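Local coordinates for protein DnaJ homolog subfamily C member 3 (PDB 3IEG) that binds misfolded proteins as a co-chaperone in the unfolded protein response, stimulates the ATPase activity of HSC70 and restrains the eIF-2-alpha kinase GCN2, at residues A[1-6]-A[27-32]; A[21-26]-A[41-46]; A[202-207]-A[268-273]; A[236-241]-A[255-260]. All blocks are in the same frame, centred on the assembly; numbering follows the deposited sequence.

The four contacts illustrate how one alpha-solenoid is built from repeated helix pairing. Interactions 1 and 4 join the two antiparallel helices within a single TPR, and interaction 2 joins one repeat to the next; all three rest on aliphatic groups and a methyl or methylene over an aromatic face. Interaction 1, at the N-terminal tip, is a surface contact and shares helix 19-32 with interaction 2, which like interaction 4 is partly buried. Interaction 3, also a surface contact, is different: a Schellman turn at a glycine receives a tyrosine from a helix much later in the chain. It touches interaction 4 through His204 and Ile238, whereas interactions 1 and 4 lie about 66 Å apart, centre to centre.

Interaction 1. Residues A[1-6]-A[27-32]; sequences ADVEKH and HAAVDG
His6 lays its imidazole flat against the methyl of Ala28, in the helix hairpin that makes up TPR 1. The first helix of the repeat, 2-15, runs back along the second, 19-32, with 159° between the directions of the two short segments, and the axes come within about 8.4 Å. Antiparallel pairing of this kind is the basic unit of the tetratricopeptide fold; here it starts the solenoid, in one of the two repeats that form the hydrophobic groove for misfolded proteins.

Two side chains of helix 2-15 do most of the work. For His6, a chi1 of -78° carries the ring to the side of Ala28, and the second torsion turns its face to the methyl; Ala28 CB then sits 3.5 Å from the centroid of the His6 ring, only 4° off the normal. This is a CH-pi contact centred on the ring and not biased to any one of its atoms. Nearer the backbone, His6 CB rests against Ala29 CB at 4.0 Å, so that methylene and ring are laid across successive alanines.

One turn earlier, Val3 straddles the end of the partner helix with its two branches. CG1, which extends opposite the backbone N, reaches the carbonyl O and the methyl of Ala29, while CG2 turns to the last residue of the helix, Gly32, which offers bare backbone. Val3 also touches Asp33 and Asn36 in the following loop. Val3 CG1 lies 4.2 Å from Ala29 CB, and Val3 CG2 3.9 Å from Gly32 C.

Interaction 2. Residues A[21-26]-A[41-46]; sequences DALSQF and YRRATV
Phe26 is the largest bump on helix 19-32 to meet helix 37-50, and it fits a hollow made by Arg42, Arg43 and Val46. The floor is the aliphatic base of Arg42, whose CB lies 3.3 Å from the centroid of the Phe26 ring and almost on its normal, a CH-pi contact over the middle of the face. Val46 closes another border: its CG2 meets the ring at the edge, in plane, 3.6 Å from Phe26 CE1. At the foot of the ring, Phe26 CB packs on Arg43 CB.

The fit is reciprocal. Val46 is itself a bump, spreading its two methyls between Ala22, Leu23 and Phe26. CG2 shares its attention between the phenylalanine and Ala22 CB, while Val46 CG1 lies 3.8 Å from Leu23 CB. Leu23 in turn swings its end forward, CG being anti to the backbone N (chi1 -176°), and Leu23 CD1 settles 3.6 Å from Arg43 CG.

Both arginines contribute carbon here and take their charge elsewhere. Arg42 bends at its second torsion and leads its guanidinium away from the interface, whereas Arg43 forms a salt bridge with Asp59 of the following helix. The carbonyl of Arg42, whose O comes 3.4 Å from Phe26 CD1 beside the ring, is itself doubly bonded: Arg42 O accepts from Thr45 OG1 and from Val46 N, both on the same face of its plane. With the segments at 159° to one another, this is the seam between the second helix of TPR 1 and the first helix of TPR 2, the inter-repeat packing by which a TPR superhelix grows.

Interaction 3. Residues A[202-207]-A[268-273]; sequences GDHELS and AEYTVR
Tyr270 reaches from helix 268-284 and overlaps the backbone of Gly202, the CZ-OH end of the phenol lying against the glycine, with Tyr270 CZ 3.5 Å and Tyr270 OH 3.3 Å from Gly202 CA. The hydroxyl goes on to a hydrogen bond with Tyr199 O, in the last turn of helix 188-201, so the phenol both packs on that turn and is tethered to it. Gly202 ends the helix in a Schellman motif, with a positive phi of 99°. Glu269 adds a methylene, its CG 3.8 Å from Gly202 CA.

The Schellman turn links the two helices of TPR 6, and the incoming helix leads into TPR 8; the contact therefore steps over TPR 7 along the alpha-solenoid. Past the turn, His204 crosses Tyr270 at a slant: its CD2 lies at the edge of the tyrosine ring, in plane, 4.0 Å from Tyr270 CE2. The imidazole ND1 is hydrogen-bonded to Asn235 of helix 222-246. Glu269, bent at its second torsion, returns its carboxylate to its own helix, where Arg273 NH1 forms a salt bridge with Glu269 OE2 at 3.0 Å, from above the carboxylate plane. Arg273 also pairs with Glu276 and Glu302.

Interaction 4. Residues A[236-241]-A[255-260]; sequences KLIESA and SKYESV
Leu237 begins the contact by pressing CB against Val260 CG2 at 3.5 Å, inside the antiparallel helix pair of TPR 7. Helix 222-246 and helix 250-263 run at 160° to each other over these segments, with axes about 8.9 Å apart, and their facing side chains make a partly buried seam in which Ala241, Tyr257 and Val260 are buried. Lys256 CD lies by the carbonyl of Leu237, 3.9 Å from Leu237 O.

Ile238, next in line, meets Val260 from another direction. Its CG1 is 3.9 Å from Val260 CG1, the two side chains crossing at about a right angle. Val260 is thus held between consecutive residues of the opposite helix, and its chi1 of 168° sends CG1 to the isoleucine and lets CG2 lie between both.

One turn on from Leu237, Ser240 supplies its CB, on which Lys256 CE rests at 3.5 Å. This serine is probably phosphorylated in the protein; no phosphate is present here. The lysine chain, bent at its second and fourth torsions, lies across helix 222-246, and its base also packs on the last residue of the segment, Ala241.

Ala241 sets its methyl over one face of Tyr257, offset toward the rim, in a CH-pi contact of 3.6 Å from Ala241 CB to the ring centroid. Helix 268-284 packs against the same tyrosine through Ser274 and Arg277. At the ring's far end, Tyr257 OH is hydrogen-bonded to Glu242 OE1 and lies 3.7 Å from Ile238 CG2.

Interaction 1. Residues A[1-6]-A[27-32]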
loop_
_atom_site.group_PDB
_atom_site.type_symbol
_atom_site.label_atom_id
_atom_site.label_comp_id
_atom_site.label_asym_id
_atom_site.label_seq_id
_atom_site.Cartn_x
_atom_site.Cartn_y
_atom_site.Cartn_z
ATOM N N ALA A 1 -14.552 -23.638 -42.415
ATOM C CA ALA A 1 -13.427 -23.888 -43.364
ATOM C C ALA A 1 -12.371 -22.782 -43.322
ATOM O O ALA A 1 -11.173 -23.063 -43.339
ATOM C CB ALA A 1 -13.947 -24.080 -44.777
ATOM N N ASP A 2 -12.809 -21.525 -43.292
ATOM C CA ASP A 2 -11.903 -20.418 -42.978
ATOM C C ASP A 2 -11.549 -20.524 -41.500
ATOM O O ASP A 2 -10.378 -20.410 -41.121
ATOM C CB ASP A 2 -12.539 -19.058 -43.272
ATOM C CG ASP A 2 -12.737 -18.822 -44.758
ATOM O OD1 ASP A 2 -11.796 -18.305 -45.412
ATOM O OD2 ASP A 2 -13.826 -19.177 -45.274
ATOM N N VAL A 3 -12.583 -20.770 -40.693
ATOM C CA VAL A 3 -12.456 -21.093 -39.271
ATOM C C VAL A 3 -11.464 -22.225 -39.017
ATOM O O VAL A 3 -10.587 -22.105 -38.171
ATOM C CB VAL A 3 -13.824 -21.483 -38.675
ATOM C CG1 VAL A 3 -13.694 -21.869 -37.209
ATOM C CG2 VAL A 3 -14.797 -20.351 -38.840
ATOM N N GLU A 4 -11.608 -23.317 -39.761
ATOM C CA GLU A 4 -10.751 -24.487 -39.600
ATOM C C GLU A 4 -9.299 -24.152 -39.902
ATOM O O GLU A 4 -8.383 -24.634 -39.238
ATOM C CB GLU A 4 -11.222 -25.620 -40.516
ATOM C CG GLU A 4 -10.830 -27.009 -40.017
ATOM C CD GLU A 4 -11.296 -27.266 -38.589
ATOM O OE1 GLU A 4 -12.519 -27.174 -38.334
ATOM O OE2 GLU A 4 -10.439 -27.554 -37.720
ATOM N N LYS A 5 -9.106 -23.316 -40.914
ATOM C CA LYS A 5 -7.784 -22.902 -41.341
ATOM C C LYS A 5 -7.148 -21.993 -40.288
ATOM O O LYS A 5 -5.949 -22.089 -40.022
ATOM C CB LYS A 5 -7.868 -22.212 -42.710
ATOM C CG LYS A 5 -6.713 -22.540 -43.647
ATOM C CD LYS A 5 -5.519 -21.596 -43.449
ATOM C CE LYS A 5 -4.178 -22.307 -43.714
ATOM N NZ LYS A 5 -4.124 -23.053 -45.019
ATOM N N HIS A 6 -7.960 -21.127 -39.683
ATOM C CA HIS A 6 -7.503 -20.293 -38.580
ATOM C C HIS A 6 -7.128 -21.145 -37.366
ATOM O O HIS A 6 -6.120 -20.890 -36.707
ATOM C CB HIS A 6 -8.561 -19.260 -38.192
ATOM C CG HIS A 6 -8.634 -18.087 -39.118
ATOM N ND1 HIS A 6 -7.557 -17.267 -39.371
ATOM C CD2 HIS A 6 -9.669 -17.575 -39.829
ATOM C CE1 HIS A 6 -7.916 -16.311 -40.209
ATOM N NE2 HIS A 6 -9.194 -16.475 -40.503
ATOM N N HIS A 27 -8.853 -15.613 -32.311
ATOM C CA HIS A 27 -9.816 -14.512 -32.372
ATOM C C HIS A 27 -10.633 -14.573 -33.670
ATOM O O HIS A 27 -11.858 -14.522 -33.654
ATOM C CB HIS A 27 -9.107 -13.152 -32.291
ATOM C CG HIS A 27 -9.086 -12.551 -30.918
ATOM N ND1 HIS A 27 -7.924 -12.112 -30.314
ATOM C CD2 HIS A 27 -10.083 -12.304 -30.036
ATOM C CE1 HIS A 27 -8.205 -11.624 -29.119
ATOM N NE2 HIS A 27 -9.506 -11.738 -28.922
ATOM N N ALA A 28 -9.920 -14.692 -34.785
ATOM C CA ALA A 28 -10.506 -14.785 -36.113
ATOM C C ALA A 28 -11.448 -15.961 -36.200
ATOM O O ALA A 28 -12.526 -15.849 -36.775
ATOM C CB ALA A 28 -9.405 -14.912 -37.167
ATOM N N ALA A 29 -11.033 -17.089 -35.630
ATOM C CA ALA A 29 -11.849 -18.294 -35.618
ATOM C C ALA A 29 -13.137 -18.071 -34.819
ATOM O O ALA A 29 -14.227 -18.408 -35.282
ATOM C CB ALA A 29 -11.059 -19.462 -35.047
ATOM N N VAL A 30 -13.009 -17.498 -33.625
ATOM C CA VAL A 30 -14.169 -17.195 -32.801
ATOM C C VAL A 30 -15.127 -16.227 -33.508
ATOM O O VAL A 30 -16.338 -16.420 -33.483
ATOM C CB VAL A 30 -13.754 -16.635 -31.430
ATOM C CG1 VAL A 30 -14.946 -15.949 -30.730
ATOM C CG2 VAL A 30 -13.163 -17.742 -30.558
ATOM N N ASP A 31 -14.579 -15.195 -34.141
ATOM C CA ASP A 31 -15.379 -14.220 -34.868
ATOM C C ASP A 31 -16.105 -14.829 -36.058
ATOM O O ASP A 31 -17.250 -14.464 -36.352
ATOM C CB ASP A 31 -14.503 -13.062 -35.334
ATOM C CG ASP A 31 -14.570 -11.870 -34.399
ATOM O OD1 ASP A 31 -15.365 -11.896 -33.420
ATOM O OD2 ASP A 31 -13.828 -10.894 -34.658
ATOM N N GLY A 32 -15.422 -15.755 -36.732
ATOM C CA GLY A 32 -15.962 -16.482 -37.876
ATOM C C GLY A 32 -17.068 -17.454 -37.503
ATOM O O GLY A 32 -17.922 -17.756 -38.339
#

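Interaction 2. Residues A[21-26]-A[41-46]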
loop_
_atom_site.group_PDB
_atom_site.type_symbol
_atom_site.label_atom_id
_atom_site.label_comp_id
_atom_site.label_asym_id
_atom_site.label_seq_id
_atom_site.Cartn_x
_atom_site.Cartn_y
_atom_site.Cartn_z
ATOM N N ASP A 21 0.445 -14.073 -32.178
ATOM C CA ASP A 21 -0.029 -14.523 -33.473
ATOM C C ASP A 21 -1.044 -15.656 -33.362
ATOM O O ASP A 21 -2.025 -15.668 -34.094
ATOM C CB ASP A 21 1.148 -14.923 -34.359
ATOM C CG ASP A 21 2.082 -13.765 -34.633
ATOM O OD1 ASP A 21 1.664 -12.587 -34.483
ATOM O OD2 ASP A 21 3.246 -14.035 -34.993
ATOM N N ALA A 22 -0.811 -16.595 -32.445
ATOM C CA ALA A 22 -1.792 -17.650 -32.154
ATOM C C ALA A 22 -3.101 -17.030 -31.696
ATOM O O ALA A 22 -4.164 -17.369 -32.219
ATOM C CB ALA A 22 -1.268 -18.621 -31.123
ATOM N N LEU A 23 -3.012 -16.086 -30.758
ATOM C CA LEU A 23 -4.189 -15.383 -30.272
ATOM C C LEU A 23 -5.004 -14.787 -31.409
ATOM O O LEU A 23 -6.229 -14.902 -31.419
ATOM C CB LEU A 23 -3.812 -14.282 -29.280
ATOM C CG LEU A 23 -4.955 -13.517 -28.601
ATOM C CD1 LEU A 23 -5.812 -14.484 -27.808
ATOM C CD2 LEU A 23 -4.432 -12.423 -27.693
ATOM N N SER A 24 -4.312 -14.170 -32.362
ATOM C CA SER A 24 -4.944 -13.494 -33.488
ATOM C C SER A 24 -5.787 -14.472 -34.319
ATOM O O SER A 24 -6.929 -14.169 -34.684
ATOM C CB SER A 24 -3.876 -12.828 -34.356
ATOM O OG SER A 24 -4.280 -11.545 -34.804
ATOM N N GLN A 25 -5.221 -15.650 -34.579
ATOM C CA GLN A 25 -5.896 -16.705 -35.330
ATOM C C GLN A 25 -7.138 -17.236 -34.611
ATOM O O GLN A 25 -8.188 -17.456 -35.230
ATOM C CB GLN A 25 -4.937 -17.868 -35.576
ATOM C CG GLN A 25 -3.794 -17.569 -36.544
ATOM C CD GLN A 25 -4.277 -17.151 -37.923
ATOM O OE1 GLN A 25 -3.829 -16.142 -38.467
ATOM N NE2 GLN A 25 -5.195 -17.916 -38.485
ATOM N N PHE A 26 -7.010 -17.446 -33.304
ATOM C CA PHE A 26 -8.115 -17.948 -32.510
ATOM C C PHE A 26 -9.227 -16.897 -32.355
ATOM O O PHE A 26 -10.401 -17.263 -32.279
ATOM C CB PHE A 26 -7.632 -18.475 -31.153
ATOM C CG PHE A 26 -6.726 -19.684 -31.244
ATOM C CD1 PHE A 26 -5.711 -19.873 -30.311
ATOM C CD2 PHE A 26 -6.886 -20.633 -32.256
ATOM C CE1 PHE A 26 -4.874 -21.000 -30.383
ATOM C CE2 PHE A 26 -6.055 -21.754 -32.341
ATOM C CZ PHE A 26 -5.048 -21.940 -31.400
ATOM N N TYR A 41 -11.925 -22.434 -26.532
ATOM C CA TYR A 41 -10.951 -23.155 -25.722
ATOM C C TYR A 41 -9.527 -22.818 -26.176
ATOM O O TYR A 41 -8.682 -22.478 -25.359
ATOM C CB TYR A 41 -11.206 -24.667 -25.730
ATOM C CG TYR A 41 -10.207 -25.453 -24.915
ATOM C CD1 TYR A 41 -10.161 -25.332 -23.518
ATOM C CD2 TYR A 41 -9.293 -26.312 -25.536
ATOM C CE1 TYR A 41 -9.234 -26.041 -22.763
ATOM C CE2 TYR A 41 -8.366 -27.034 -24.791
ATOM C CZ TYR A 41 -8.341 -26.899 -23.406
ATOM O OH TYR A 41 -7.416 -27.613 -22.663
ATOM N N ARG A 42 -9.277 -22.886 -27.480
ATOM C CA ARG A 42 -7.961 -22.575 -28.015
ATOM C C ARG A 42 -7.510 -21.178 -27.612
ATOM O O ARG A 42 -6.365 -20.987 -27.150
ATOM C CB ARG A 42 -7.934 -22.732 -29.530
ATOM C CG ARG A 42 -8.234 -24.142 -30.022
ATOM C CD ARG A 42 -7.258 -25.169 -29.475
ATOM N NE ARG A 42 -7.504 -26.478 -30.068
ATOM C CZ ARG A 42 -7.174 -27.632 -29.500
ATOM N NH1 ARG A 42 -6.597 -27.660 -28.303
ATOM N NH2 ARG A 42 -7.440 -28.762 -30.128
ATOM N N ARG A 43 -8.413 -20.211 -27.756
ATOM C CA ARG A 43 -8.120 -18.862 -27.316
ATOM C C ARG A 43 -7.801 -18.821 -25.831
ATOM O O ARG A 43 -6.921 -18.090 -25.417
ATOM C CB ARG A 43 -9.257 -17.904 -27.636
ATOM C CG ARG A 43 -8.828 -16.445 -27.509
ATOM C CD ARG A 43 -9.845 -15.477 -28.080
ATOM N NE ARG A 43 -11.058 -15.448 -27.277
ATOM C CZ ARG A 43 -12.214 -14.947 -27.687
ATOM N NH1 ARG A 43 -12.318 -14.425 -28.900
ATOM N NH2 ARG A 43 -13.264 -14.968 -26.877
ATOM N N ALA A 44 -8.499 -19.612 -25.030
ATOM C CA ALA A 44 -8.241 -19.586 -23.597
ATOM C C ALA A 44 -6.886 -20.185 -23.218
ATOM O O ALA A 44 -6.240 -19.705 -22.279
ATOM C CB ALA A 44 -9.363 -20.257 -22.820
ATOM N N THR A 45 -6.456 -21.233 -23.922
ATOM C CA THR A 45 -5.139 -21.822 -23.630
ATOM C C THR A 45 -4.025 -20.839 -23.994
ATOM O O THR A 45 -2.997 -20.818 -23.328
ATOM C CB THR A 45 -4.903 -23.220 -24.272
ATOM O OG1 THR A 45 -4.964 -23.123 -25.697
ATOM C CG2 THR A 45 -5.951 -24.211 -23.816
ATOM N N VAL A 46 -4.243 -20.008 -25.017
ATOM C CA VAL A 46 -3.287 -18.925 -25.348
ATOM C C VAL A 46 -3.193 -17.859 -24.246
ATOM O O VAL A 46 -2.098 -17.602 -23.748
ATOM C CB VAL A 46 -3.508 -18.296 -26.769
ATOM C CG1 VAL A 46 -2.718 -17.031 -26.928
ATOM C CG2 VAL A 46 -3.084 -19.267 -27.846
#

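Interaction 3. Residues A[202-207]-A[268-273]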
loop_
_atom_site.group_PDB
_atom_site.type_symbol
_atom_site.label_atom_id
_atom_site.label_comp_id
_atom_site.label_asym_id
_atom_site.label_seq_id
_atom_site.Cartn_x
_atom_site.Cartn_y
_atom_site.Cartn_z
ATOM N N GLY A 202 0.675 11.170 9.405
ATOM C CA GLY A 202 1.347 12.444 9.226
ATOM C C GLY A 202 1.823 12.681 7.807
ATOM O O GLY A 202 2.299 13.761 7.496
ATOM N N ASP A 203 1.685 11.676 6.945
ATOM C CA ASP A 203 2.046 11.809 5.533
ATOM C C ASP A 203 0.969 12.537 4.722
ATOM O O ASP A 203 0.292 11.947 3.868
ATOM C CB ASP A 203 2.331 10.432 4.924
ATOM C CG ASP A 203 3.578 9.787 5.496
ATOM O OD1 ASP A 203 4.325 10.447 6.247
ATOM O OD2 ASP A 203 3.825 8.610 5.186
ATOM N N HIS A 204 0.838 13.831 4.982
ATOM C CA HIS A 204 -0.197 14.642 4.360
ATOM C C HIS A 204 -0.148 14.643 2.842
ATOM O O HIS A 204 -1.196 14.649 2.189
ATOM C CB HIS A 204 -0.192 16.072 4.911
ATOM C CG HIS A 204 1.157 16.718 4.926
ATOM N ND1 HIS A 204 1.645 17.449 3.862
ATOM C CD2 HIS A 204 2.115 16.760 5.884
ATOM C CE1 HIS A 204 2.851 17.902 4.160
ATOM N NE2 HIS A 204 3.154 17.509 5.385
ATOM N N GLU A 205 1.049 14.598 2.272
ATOM C CA GLU A 205 1.163 14.674 0.826
ATOM C C GLU A 205 0.648 13.429 0.097
ATOM O O GLU A 205 -0.135 13.536 -0.850
ATOM C CB GLU A 205 2.591 14.985 0.414
ATOM C CG GLU A 205 2.671 15.578 -0.972
ATOM C CD GLU A 205 4.085 15.827 -1.417
ATOM O OE1 GLU A 205 4.286 16.783 -2.206
ATOM O OE2 GLU A 205 4.995 15.074 -0.982
ATOM N N LEU A 206 1.092 12.255 0.538
ATOM C CA LEU A 206 0.626 10.988 -0.033
ATOM C C LEU A 206 -0.858 10.803 0.225
ATOM O O LEU A 206 -1.577 10.355 -0.664
ATOM C CB LEU A 206 1.415 9.798 0.520
ATOM C CG LEU A 206 2.899 9.708 0.119
ATOM C CD1 LEU A 206 3.681 8.807 1.094
ATOM C CD2 LEU A 206 3.086 9.268 -1.353
ATOM N N SER A 207 -1.308 11.177 1.426
ATOM C CA SER A 207 -2.734 11.217 1.757
ATOM C C SER A 207 -3.528 11.995 0.699
ATOM O O SER A 207 -4.554 11.517 0.210
ATOM C CB SER A 207 -2.950 11.819 3.150
ATOM O OG SER A 207 -4.320 11.836 3.533
ATOM N N ALA A 268 -1.773 13.597 16.779
ATOM C CA ALA A 268 -0.588 14.058 17.525
ATOM C C ALA A 268 0.604 14.464 16.652
ATOM O O ALA A 268 1.302 15.438 16.942
ATOM C CB ALA A 268 -0.162 13.014 18.561
ATOM N N GLU A 269 0.813 13.721 15.576
ATOM C CA GLU A 269 1.929 13.950 14.679
ATOM C C GLU A 269 1.964 15.365 14.102
ATOM O O GLU A 269 3.041 15.895 13.846
ATOM C CB GLU A 269 1.903 12.910 13.555
ATOM C CG GLU A 269 3.073 12.966 12.572
ATOM C CD GLU A 269 4.418 12.638 13.206
ATOM O OE1 GLU A 269 4.451 12.061 14.327
ATOM O OE2 GLU A 269 5.445 12.956 12.563
ATOM N N TYR A 270 0.800 15.973 13.891
ATOM C CA TYR A 270 0.773 17.304 13.294
ATOM C C TYR A 270 1.121 18.399 14.287
ATOM O O TYR A 270 1.713 19.397 13.897
ATOM C CB TYR A 270 -0.541 17.600 12.554
ATOM C CG TYR A 270 -0.735 16.717 11.357
ATOM C CD1 TYR A 270 -1.655 15.677 11.383
ATOM C CD2 TYR A 270 0.037 16.881 10.213
ATOM C CE1 TYR A 270 -1.823 14.829 10.283
ATOM C CE2 TYR A 270 -0.117 16.035 9.112
ATOM C CZ TYR A 270 -1.053 15.012 9.158
ATOM O OH TYR A 270 -1.219 14.173 8.082
ATOM N N THR A 271 0.781 18.228 15.563
ATOM C CA THR A 271 1.253 19.200 16.550
ATOM C C THR A 271 2.756 19.014 16.803
ATOM O O THR A 271 3.500 19.990 16.767
ATOM C CB THR A 271 0.424 19.270 17.888
ATOM O OG1 THR A 271 0.864 18.270 18.814
ATOM C CG2 THR A 271 -1.076 19.140 17.642
ATOM N N VAL A 272 3.197 17.774 17.012
ATOM C CA VAL A 272 4.619 17.481 17.287
ATOM C C VAL A 272 5.538 17.996 16.174
ATOM O O VAL A 272 6.563 18.629 16.444
ATOM C CB VAL A 272 4.890 15.958 17.499
ATOM C CG1 VAL A 272 6.330 15.733 17.893
ATOM C CG2 VAL A 272 3.971 15.382 18.568
ATOM N N ARG A 273 5.159 17.725 14.930
ATOM C CA ARG A 273 5.945 18.136 13.783
ATOM C C ARG A 273 5.899 19.650 13.629
ATOM O O ARG A 273 6.908 20.265 13.303
ATOM C CB ARG A 273 5.447 17.446 12.514
ATOM C CG ARG A 273 6.542 16.992 11.564
ATOM C CD ARG A 273 7.158 15.659 11.994
ATOM N NE ARG A 273 8.192 15.874 12.992
ATOM C CZ ARG A 273 8.383 15.124 14.067
ATOM N NH1 ARG A 273 7.613 14.082 14.318
ATOM N NH2 ARG A 273 9.348 15.436 14.905
#

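Interaction 4. Residues A[236-241]-A[255-260]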
loop_
_atom_site.group_PDB
_atom_site.type_symbol
_atom_site.label_atom_id
_atom_site.label_comp_id
_atom_site.label_asym_id
_atom_site.label_seq_id
_atom_site.Cartn_x
_atom_site.Cartn_y
_atom_site.Cartn_z
ATOM N N LYS A 236 -1.851 22.694 2.133
ATOM C CA LYS A 236 -1.466 24.021 1.633
ATOM C C LYS A 236 -0.792 24.803 2.740
ATOM O O LYS A 236 0.245 25.429 2.522
ATOM C CB LYS A 236 -2.660 24.818 1.102
ATOM C CG LYS A 236 -2.982 24.579 -0.372
ATOM C CD LYS A 236 -4.009 25.617 -0.917
ATOM C CE LYS A 236 -4.883 25.045 -2.060
ATOM N NZ LYS A 236 -4.079 24.496 -3.217
ATOM N N LEU A 237 -1.381 24.744 3.927
ATOM C CA LEU A 237 -0.836 25.401 5.103
ATOM C C LEU A 237 0.605 24.995 5.392
ATOM O O LEU A 237 1.445 25.860 5.600
ATOM C CB LEU A 237 -1.729 25.141 6.317
ATOM C CG LEU A 237 -2.916 26.056 6.661
ATOM C CD1 LEU A 237 -3.432 26.961 5.522
ATOM C CD2 LEU A 237 -4.042 25.210 7.244
ATOM N N ILE A 238 0.895 23.697 5.381
ATOM C CA ILE A 238 2.250 23.205 5.612
ATOM C C ILE A 238 3.187 23.619 4.477
ATOM O O ILE A 238 4.355 23.946 4.705
ATOM C CB ILE A 238 2.269 21.683 5.806
ATOM C CG1 ILE A 238 1.472 21.315 7.058
ATOM C CG2 ILE A 238 3.704 21.144 5.905
ATOM C CD1 ILE A 238 1.152 19.832 7.174
ATOM N N GLU A 239 2.663 23.621 3.259
ATOM C CA GLU A 239 3.433 24.037 2.093
ATOM C C GLU A 239 3.764 25.524 2.202
ATOM O O GLU A 239 4.880 25.949 1.893
ATOM C CB GLU A 239 2.680 23.711 0.800
ATOM C CG GLU A 239 3.572 23.599 -0.422
ATOM C CD GLU A 239 3.208 22.424 -1.346
ATOM O OE1 GLU A 239 3.453 22.536 -2.574
ATOM O OE2 GLU A 239 2.696 21.386 -0.856
ATOM N N SER A 240 2.804 26.299 2.692
ATOM C CA SER A 240 3.020 27.718 2.916
ATOM C C SER A 240 4.070 27.966 3.981
ATOM O O SER A 240 4.950 28.808 3.802
ATOM C CB SER A 240 1.720 28.394 3.304
ATOM O OG SER A 240 1.021 28.771 2.142
ATOM N N ALA A 241 3.973 27.227 5.083
ATOM C CA ALA A 241 4.897 27.378 6.198
ATOM C C ALA A 241 6.332 27.095 5.785
ATOM O O ALA A 241 7.229 27.877 6.087
ATOM C CB ALA A 241 4.494 26.475 7.334
ATOM N N SER A 255 3.254 31.712 12.899
ATOM C CA SER A 255 1.851 31.979 12.644
ATOM C C SER A 255 1.209 30.895 11.765
ATOM O O SER A 255 0.153 30.372 12.109
ATOM C CB SER A 255 1.732 33.363 11.999
ATOM O OG SER A 255 0.456 33.586 11.433
ATOM N N LYS A 256 1.850 30.554 10.646
ATOM C CA LYS A 256 1.342 29.505 9.768
ATOM C C LYS A 256 1.236 28.130 10.426
ATOM O O LYS A 256 0.200 27.485 10.305
ATOM C CB LYS A 256 2.150 29.402 8.480
ATOM C CG LYS A 256 1.508 30.118 7.305
ATOM C CD LYS A 256 0.275 29.424 6.779
ATOM C CE LYS A 256 -0.262 30.196 5.595
ATOM N NZ LYS A 256 -1.420 31.018 5.936
ATOM N N TYR A 257 2.284 27.684 11.118
ATOM C CA TYR A 257 2.214 26.406 11.821
ATOM C C TYR A 257 1.211 26.427 12.982
ATOM O O TYR A 257 0.658 25.392 13.359
ATOM C CB TYR A 257 3.592 25.934 12.269
ATOM C CG TYR A 257 4.275 25.085 11.225
ATOM C CD1 TYR A 257 5.428 25.527 10.566
ATOM C CD2 TYR A 257 3.752 23.843 10.864
ATOM C CE1 TYR A 257 6.047 24.739 9.587
ATOM C CE2 TYR A 257 4.362 23.055 9.888
ATOM C CZ TYR A 257 5.505 23.508 9.260
ATOM O OH TYR A 257 6.085 22.721 8.303
ATOM N N GLU A 258 0.958 27.616 13.517
ATOM C CA GLU A 258 -0.038 27.781 14.558
ATOM C C GLU A 258 -1.388 27.341 14.009
ATOM O O GLU A 258 -2.114 26.593 14.656
ATOM C CB GLU A 258 -0.104 29.234 15.025
ATOM C CG GLU A 258 -0.168 29.421 16.535
ATOM C CD GLU A 258 1.210 29.378 17.203
ATOM O OE1 GLU A 258 1.725 30.450 17.611
ATOM O OE2 GLU A 258 1.778 28.270 17.311
ATOM N N SER A 259 -1.715 27.788 12.804
ATOM C CA SER A 259 -2.988 27.431 12.216
ATOM C C SER A 259 -3.007 25.981 11.713
ATOM O O SER A 259 -4.062 25.357 11.666
ATOM C CB SER A 259 -3.378 28.416 11.125
ATOM O OG SER A 259 -2.379 28.449 10.134
ATOM N N VAL A 260 -1.840 25.436 11.372
ATOM C CA VAL A 260 -1.721 24.009 11.053
ATOM C C VAL A 260 -2.204 23.132 12.217
ATOM O O VAL A 260 -2.953 22.191 12.001
ATOM C CB VAL A 260 -0.285 23.631 10.602
ATOM C CG1 VAL A 260 -0.092 22.115 10.553
ATOM C CG2 VAL A 260 0.012 24.240 9.252
#